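Local coordinates for ESX secretion system protein EccC (Thermomonospora curvata, PDB 4NH0) that acts as the ATPase motor of a type VII (ESX) secretion system that exports small proteins from the cell, and might be its translocase subunit, at residues A[976-981]-A[992-997]. Sequence-based numbering, arbitrary orientation.
Sequences LIFIDY and EHQIGY
L976 and F978 on strand 974-980 bond to H993, I995 and G996 as parallel strands do, with one slip in register. L976 N donates almost straight to H993 O (2.9 Å, 174°). L976 O accepts from I995 N (2.9 Å) through a more bent bond. Next, F978 N reaches G996 O at 2.8 Å. Two steps along the chain from L976 to F978 are matched by three from Q994 to Y997, an extra residue of the beta-bulge kind near I995.

Strand 994-998 lies at the edge of the P-loop ATPase sheet of the third FtsK domain, with 974-980 between it and 1039-1045, and the residues joining 974-980 to 994-998 include no helix. Helix 954-968, which follows the ATP-binding P-loop, packs on L976 and F978; helix 1001-1017 lies against I977 on the other face.

Apolar packing differs between the faces. I977 CG1 meets I995 CB at 3.8 Å. On the face of L976 and F978, the CB of F978 rests obliquely on Y997 CD2 (3.5 Å); with CG anti to the backbone N (chi1 -172°), the tyrosine ring extends alongside D980. L976 CG and H993 CB lie side by side, while the imidazole turns off to bond Y969 O.

Polar groups lie on that face too. The Q994 chain, bent at chi2, carries NE2 to within 3.4 Å of F978 CD1, the amide and phenyl planes only 14° apart. Farther along, Y997 OH stands 3.4 Å from D980 OD2, an oxygen that accepts a hydrogen bond from L985 N. The D980 side chain is also about 7 Å from the bound magnesium ion.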
# COMPACT_ATOMS: atom_id res chain seq x y z
N LEU A 976 -21.29 -53.11 -26.47
CA LEU A 976 -21.16 -51.85 -27.18
C LEU A 976 -21.67 -51.91 -28.62
O LEU A 976 -21.56 -52.93 -29.29
CB LEU A 976 -19.69 -51.41 -27.20
CG LEU A 976 -18.97 -51.25 -25.87
CD1 LEU A 976 -17.49 -51.03 -26.10
CD2 LEU A 976 -19.55 -50.10 -25.08
N ILE A 977 -22.24 -50.80 -29.08
CA ILE A 977 -22.60 -50.62 -30.48
C ILE A 977 -22.20 -49.22 -30.92
O ILE A 977 -22.59 -48.23 -30.30
CB ILE A 977 -24.10 -50.84 -30.72
CG1 ILE A 977 -24.48 -52.29 -30.44
CG2 ILE A 977 -24.46 -50.48 -32.15
CD1 ILE A 977 -25.92 -52.61 -30.71
N PHE A 978 -21.42 -49.14 -32.00
CA PHE A 978 -20.85 -47.87 -32.42
C PHE A 978 -21.51 -47.31 -33.68
O PHE A 978 -21.83 -48.05 -34.61
CB PHE A 978 -19.35 -48.02 -32.67
CG PHE A 978 -18.57 -48.37 -31.43
CD1 PHE A 978 -18.46 -49.69 -31.02
CD2 PHE A 978 -17.94 -47.39 -30.69
CE1 PHE A 978 -17.74 -50.01 -29.88
CE2 PHE A 978 -17.22 -47.71 -29.56
CZ PHE A 978 -17.12 -49.02 -29.15
N ILE A 979 -21.70 -46.00 -33.70
CA ILE A 979 -22.11 -45.29 -34.90
C ILE A 979 -21.05 -44.25 -35.23
O ILE A 979 -21.09 -43.12 -34.74
CB ILE A 979 -23.48 -44.61 -34.73
CG1 ILE A 979 -24.53 -45.64 -34.33
CG2 ILE A 979 -23.89 -43.92 -36.03
CD1 ILE A 979 -25.92 -45.06 -34.22
N ASP A 980 -20.09 -44.65 -36.05
CA ASP A 980 -18.94 -43.80 -36.34
C ASP A 980 -18.73 -43.65 -37.84
O ASP A 980 -17.94 -44.37 -38.45
CB ASP A 980 -17.69 -44.38 -35.68
CG ASP A 980 -16.50 -43.46 -35.78
OD1 ASP A 980 -16.69 -42.25 -36.04
OD2 ASP A 980 -15.36 -43.93 -35.59
N TYR A 981 -19.45 -42.69 -38.43
CA TYR A 981 -19.37 -42.43 -39.86
C TYR A 981 -17.95 -42.07 -40.30
O TYR A 981 -17.50 -42.48 -41.37
CB TYR A 981 -20.33 -41.31 -40.26
CG TYR A 981 -21.79 -41.71 -40.28
CD1 TYR A 981 -22.16 -43.05 -40.28
CD2 TYR A 981 -22.79 -40.75 -40.30
CE1 TYR A 981 -23.49 -43.42 -40.30
CE2 TYR A 981 -24.12 -41.11 -40.32
CZ TYR A 981 -24.47 -42.45 -40.32
OH TYR A 981 -25.79 -42.81 -40.35
N GLU A 992 -14.57 -57.84 -27.24
CA GLU A 992 -15.66 -58.79 -27.32
C GLU A 992 -17.00 -58.11 -27.04
O GLU A 992 -18.06 -58.59 -27.45
CB GLU A 992 -15.44 -59.96 -26.36
CG GLU A 992 -16.49 -61.06 -26.43
CD GLU A 992 -16.20 -62.21 -25.49
OE1 GLU A 992 -15.02 -62.39 -25.11
OE2 GLU A 992 -17.15 -62.93 -25.13
N HIS A 993 -16.94 -56.97 -26.34
CA HIS A 993 -18.13 -56.19 -26.04
C HIS A 993 -18.80 -55.72 -27.33
O HIS A 993 -20.01 -55.52 -27.37
CB HIS A 993 -17.78 -54.98 -25.17
CG HIS A 993 -16.94 -55.32 -23.98
ND1 HIS A 993 -15.56 -55.38 -24.03
CD2 HIS A 993 -17.28 -55.60 -22.70
CE1 HIS A 993 -15.09 -55.69 -22.84
NE2 HIS A 993 -16.11 -55.83 -22.01
N GLN A 994 -17.99 -55.53 -28.36
CA GLN A 994 -18.45 -55.11 -29.68
C GLN A 994 -19.60 -55.97 -30.19
O GLN A 994 -19.51 -57.20 -30.20
CB GLN A 994 -17.29 -55.15 -30.68
CG GLN A 994 -17.72 -55.22 -32.13
CD GLN A 994 -18.30 -53.92 -32.64
OE1 GLN A 994 -19.18 -53.92 -33.49
NE2 GLN A 994 -17.81 -52.81 -32.11
N ILE A 995 -20.68 -55.32 -30.61
CA ILE A 995 -21.84 -56.02 -31.16
C ILE A 995 -22.12 -55.56 -32.58
O ILE A 995 -22.23 -56.37 -33.50
CB ILE A 995 -23.09 -55.80 -30.29
CG1 ILE A 995 -22.94 -56.52 -28.95
CG2 ILE A 995 -24.33 -56.30 -31.02
CD1 ILE A 995 -22.75 -58.01 -29.09
N GLY A 996 -22.23 -54.24 -32.76
CA GLY A 996 -22.50 -53.67 -34.06
C GLY A 996 -21.69 -52.43 -34.33
O GLY A 996 -21.59 -51.53 -33.49
N TYR A 997 -21.09 -52.37 -35.52
CA TYR A 997 -20.33 -51.20 -35.94
C TYR A 997 -20.85 -50.69 -37.27
O TYR A 997 -20.91 -51.43 -38.25
CB TYR A 997 -18.84 -51.54 -36.04
CG TYR A 997 -17.95 -50.34 -36.29
CD1 TYR A 997 -17.58 -49.98 -37.57
CD2 TYR A 997 -17.48 -49.57 -35.23
CE1 TYR A 997 -16.77 -48.89 -37.80
CE2 TYR A 997 -16.67 -48.48 -35.45
CZ TYR A 997 -16.32 -48.14 -36.74
OH TYR A 997 -15.51 -47.05 -36.96